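Long-range contact in kallistatin (Homo sapiens, PDB 6F4V), which inhibits tissue kallikrein as a serpin, forming a stable equimolar complex with the protease after cleavage at its reactive site: residues L210-L215 with M253-L258. Sequence-based numbering, arbitrary orientation.
Sequences LHDRYL and MRWNNL. With Z9L (methyl 2,3,6-tri-O-sulfo-alpha-D-glucopyranoside), chain C; Z9K (3-O-methyl-2-O-sulfo-alpha-L-idopyranuronic acid), chain B.
The guanidinium of Arg254 presents its edge to the carboxylate of Asp212, while one face is covered toward the rim by Leu258 CD1. The grip is end-on: Arg254 NH1 donates to Asp212 OD2 at 2.8 Å. Arg254 NH2 donates to Asp212 OD1 at 3.0 Å, completing the salt bridge. The carboxylate and guanidinium planes lie 41° apart, and NH2 meets OD1 from above the former. Asp212 OD2 also takes a nearly straight bond from Trp255 NE1 (2.8 Å, 172°); the carboxylate sits at the indole edge, its plane almost perpendicular to the ring. Asp212 OD1 receives the backbone N of Tyr214 at 2.8 Å, closing an Asx turn. Each carboxylate oxygen thus has at least two donors. With an alanine here, Arg254 would probably lose the partner that fixes its guanidinium edge-on, and Trp255 NE1 its acceptor.

Arg254, extended from CG to NE with CG anti to the backbone N (chi1 167°), bonds sulfate oxygen O7 of Z9L through NH2 at 3.0 Å. The salt bridge thus probably helps hold Arg254 in place for the sulfate. Over one face of the Tyr214 ring sits the sugar's methyl carbon C7. Arg213 binds from the same turn: N to Z9L O11, NH1 to Z9K O7, with Z9L O5 over its guanidinium.

Apolar contacts flank the polar cluster: Leu210 CD2 on Leu258 CB (3.6 Å) to one side, Leu215 CD1 by Trp255 CZ2 on the other. The contact lays helix 249-258 against the end of strand 206-211 and its following turn; Trp255 continues onto strands 217-223 (Cys217, Val219) and 228-235 (Ile233).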
loop_
_atom_site.group_PDB
_atom_site.type_symbol
_atom_site.label_atom_id
_atom_site.label_comp_id
_atom_site.label_asym_id
_atom_site.label_seq_id
_atom_site.Cartn_x
_atom_site.Cartn_y
_atom_site.Cartn_z
ATOM N N LEU A 210 -23.824 -3.625 2.323
ATOM C CA LEU A 210 -24.774 -3.957 1.273
ATOM C C LEU A 210 -24.491 -5.337 0.737
ATOM O O LEU A 210 -23.343 -5.837 0.811
ATOM C CB LEU A 210 -24.723 -2.934 0.147
ATOM C CG LEU A 210 -23.393 -2.740 -0.576
ATOM C CD1 LEU A 210 -23.126 -3.744 -1.695
ATOM C CD2 LEU A 210 -23.357 -1.317 -1.124
ATOM N N HIS A 211 -25.548 -5.953 0.217
ATOM C CA HIS A 211 -25.440 -7.166 -0.594
ATOM C C HIS A 211 -25.643 -6.708 -2.025
ATOM O O HIS A 211 -26.726 -6.205 -2.387
ATOM C CB HIS A 211 -26.490 -8.196 -0.157
ATOM C CG HIS A 211 -26.482 -8.487 1.313
ATOM N ND1 HIS A 211 -25.418 -9.095 1.951
ATOM C CD2 HIS A 211 -27.416 -8.261 2.276
ATOM C CE1 HIS A 211 -25.700 -9.238 3.238
ATOM N NE2 HIS A 211 -26.905 -8.738 3.461
ATOM N N ASP A 212 -24.596 -6.818 -2.841
ATOM C CA ASP A 212 -24.588 -6.196 -4.159
ATOM C C ASP A 212 -25.581 -6.990 -5.049
ATOM O O ASP A 212 -25.523 -8.236 -5.104
ATOM C CB ASP A 212 -23.155 -6.202 -4.726
ATOM C CG ASP A 212 -22.955 -5.256 -5.884
ATOM O OD1 ASP A 212 -23.836 -5.161 -6.777
ATOM O OD2 ASP A 212 -21.862 -4.635 -5.966
ATOM N N ARG A 213 -26.484 -6.278 -5.715
ATOM C CA ARG A 213 -27.435 -6.927 -6.639
ATOM C C ARG A 213 -26.914 -7.083 -8.065
ATOM O O ARG A 213 -27.538 -7.778 -8.860
ATOM C CB ARG A 213 -28.795 -6.216 -6.611
ATOM C CG ARG A 213 -29.479 -6.347 -5.249
ATOM C CD ARG A 213 -30.708 -5.456 -5.116
ATOM N NE ARG A 213 -31.779 -5.865 -6.027
ATOM C CZ ARG A 213 -32.826 -5.111 -6.361
ATOM N NH1 ARG A 213 -32.974 -3.871 -5.873
ATOM N NH2 ARG A 213 -33.732 -5.588 -7.207
ATOM N N TYR A 214 -25.806 -6.425 -8.396
ATOM C CA TYR A 214 -25.153 -6.563 -9.694
ATOM C C TYR A 214 -23.979 -7.551 -9.655
ATOM O O TYR A 214 -23.535 -8.003 -10.712
ATOM C CB TYR A 214 -24.593 -5.221 -10.200
ATOM C CG TYR A 214 -25.562 -4.201 -10.780
ATOM C CD1 TYR A 214 -26.152 -3.215 -9.972
ATOM C CD2 TYR A 214 -25.840 -4.172 -12.156
ATOM C CE1 TYR A 214 -27.003 -2.251 -10.510
ATOM C CE2 TYR A 214 -26.692 -3.227 -12.699
ATOM C CZ TYR A 214 -27.271 -2.261 -11.882
ATOM O OH TYR A 214 -28.124 -1.329 -12.443
ATOM N N LEU A 215 -23.428 -7.836 -8.477
ATOM C CA LEU A 215 -22.222 -8.653 -8.360
ATOM C C LEU A 215 -22.369 -9.663 -7.259
ATOM O O LEU A 215 -23.062 -9.407 -6.289
ATOM C CB LEU A 215 -21.020 -7.770 -8.014
ATOM C CG LEU A 215 -20.681 -6.663 -8.996
ATOM C CD1 LEU A 215 -19.608 -5.771 -8.367
ATOM C CD2 LEU A 215 -20.174 -7.247 -10.311
ATOM N N MET A 253 -15.725 3.493 -5.798
ATOM C CA MET A 253 -16.573 4.685 -5.658
ATOM C C MET A 253 -18.041 4.387 -5.727
ATOM O O MET A 253 -18.817 4.994 -4.999
ATOM C CB MET A 253 -16.167 5.780 -6.638
ATOM C CG MET A 253 -14.847 6.439 -6.184
ATOM S SD MET A 253 -14.900 7.188 -4.516
ATOM C CE MET A 253 -13.994 6.023 -3.506
ATOM N N ARG A 254 -18.419 3.423 -6.547
ATOM C CA ARG A 254 -19.802 2.967 -6.568
ATOM C C ARG A 254 -20.209 2.447 -5.207
ATOM O O ARG A 254 -21.250 2.874 -4.668
ATOM C CB ARG A 254 -20.041 1.911 -7.673
ATOM C CG ARG A 254 -21.357 1.178 -7.561
ATOM C CD ARG A 254 -21.697 0.303 -8.781
ATOM N NE ARG A 254 -22.861 -0.501 -8.418
ATOM C CZ ARG A 254 -22.840 -1.707 -7.856
ATOM N NH1 ARG A 254 -21.694 -2.375 -7.640
ATOM N NH2 ARG A 254 -23.995 -2.280 -7.524
ATOM N N TRP A 255 -19.430 1.509 -4.655
ATOM C CA TRP A 255 -19.735 0.975 -3.338
ATOM C C TRP A 255 -19.758 2.063 -2.246
ATOM O O TRP A 255 -20.672 2.078 -1.395
ATOM C CB TRP A 255 -18.746 -0.106 -2.940
ATOM C CG TRP A 255 -18.900 -1.382 -3.711
ATOM C CD1 TRP A 255 -20.063 -1.957 -4.167
ATOM C CD2 TRP A 255 -17.843 -2.255 -4.092
ATOM N NE1 TRP A 255 -19.782 -3.127 -4.811
ATOM C CE2 TRP A 255 -18.426 -3.344 -4.782
ATOM C CE3 TRP A 255 -16.460 -2.227 -3.915
ATOM C CZ2 TRP A 255 -17.665 -4.423 -5.275
ATOM C CZ3 TRP A 255 -15.673 -3.282 -4.459
ATOM C CH2 TRP A 255 -16.300 -4.368 -5.123
ATOM N N ASN A 256 -18.755 2.934 -2.290
ATOM C CA ASN A 256 -18.663 4.037 -1.339
ATOM C C ASN A 256 -19.910 4.906 -1.384
ATOM O O ASN A 256 -20.471 5.219 -0.328
ATOM C CB ASN A 256 -17.423 4.892 -1.564
ATOM C CG ASN A 256 -17.180 5.842 -0.391
ATOM O OD1 ASN A 256 -17.106 5.408 0.739
ATOM N ND2 ASN A 256 -17.131 7.099 -0.663
ATOM N N ASN A 257 -20.363 5.262 -2.591
ATOM C CA ASN A 257 -21.543 6.126 -2.757
ATOM C C ASN A 257 -22.846 5.440 -2.375
ATOM O O ASN A 257 -23.708 6.082 -1.742
ATOM C CB ASN A 257 -21.583 6.751 -4.161
ATOM C CG ASN A 257 -20.492 7.790 -4.343
ATOM O OD1 ASN A 257 -20.022 8.379 -3.357
ATOM N ND2 ASN A 257 -20.080 8.031 -5.593
ATOM N N LEU A 258 -22.966 4.140 -2.647
ATOM C CA LEU A 258 -24.092 3.383 -2.149
ATOM C C LEU A 258 -24.108 3.415 -0.631
ATOM O O LEU A 258 -25.186 3.629 -0.021
ATOM C CB LEU A 258 -24.056 1.934 -2.624
ATOM C CG LEU A 258 -24.327 1.778 -4.126
ATOM C CD1 LEU A 258 -23.931 0.388 -4.581
ATOM C CD2 LEU A 258 -25.806 2.091 -4.422
HETATM O O4 Z9L C . -31.284 0.051 -8.794
HETATM C C4 Z9L C . -31.453 -1.398 -8.745
HETATM C C5 Z9L C . -30.168 -2.190 -8.471
HETATM O O5 Z9L C . -30.483 -3.624 -8.453
HETATM C C6 Z9L C . -29.511 -1.856 -7.164
HETATM O O6 Z9L C . -28.483 -2.783 -6.911
HETATM S S1 Z9L C . -27.314 -2.250 -5.853
HETATM O O7 Z9L C . -26.516 -1.018 -6.639
HETATM O O11 Z9L C . -26.283 -3.484 -5.502
HETATM O O15 Z9L C . -28.051 -1.676 -4.477
HETATM C C3 Z9L C . -31.941 -1.784 -10.115
HETATM O O3 Z9L C . -33.287 -1.230 -10.242
HETATM S S2 Z9L C . -33.589 -0.412 -11.649
HETATM O O8 Z9L C . -35.144 0.155 -11.623
HETATM O O9 Z9L C . -33.393 -1.453 -12.937
HETATM O O10 Z9L C . -32.521 0.842 -11.794
HETATM C C2 Z9L C . -31.962 -3.241 -10.486
HETATM O O2 Z9L C . -33.265 -3.809 -10.230
HETATM S S3 Z9L C . -33.863 -4.998 -11.247
HETATM O O12 Z9L C . -35.478 -5.141 -10.885
HETATM O O13 Z9L C . -33.124 -6.441 -10.942
HETATM O O14 Z9L C . -33.668 -4.605 -12.855
HETATM C C1 Z9L C . -30.911 -4.131 -9.792
HETATM O O1 Z9L C . -29.803 -4.240 -10.600
HETATM C C7 Z9L C . -28.951 -5.376 -10.405
HETATM O O4 Z9K B . -31.560 4.405 -9.020
HETATM C C4 Z9K B . -31.712 3.737 -7.771
HETATM C C5 Z9K B . -30.336 3.208 -7.243
HETATM O O5 Z9K B . -30.101 1.743 -7.762
HETATM C C6 Z9K B . -29.232 3.994 -7.638
HETATM O O10 Z9K B . -29.041 4.278 -8.862
HETATM O O6 Z9K B . -28.408 4.413 -6.782
HETATM C C3 Z9K B . -32.768 2.677 -7.955
HETATM O O3 Z9K B . -34.067 3.209 -7.540
HETATM C C7 Z9K B . -34.670 4.165 -8.374
HETATM C C2 Z9K B . -32.499 1.447 -7.168
HETATM O O2 Z9K B . -33.611 0.492 -7.300
HETATM S S1 Z9K B . -34.035 -0.428 -5.962
HETATM O O7 Z9K B . -34.702 -1.858 -6.492
HETATM O O8 Z9K B . -35.141 0.380 -5.043
HETATM O O9 Z9K B . -32.705 -0.768 -5.037
HETATM C C1 Z9K B . -31.216 0.788 -7.563
#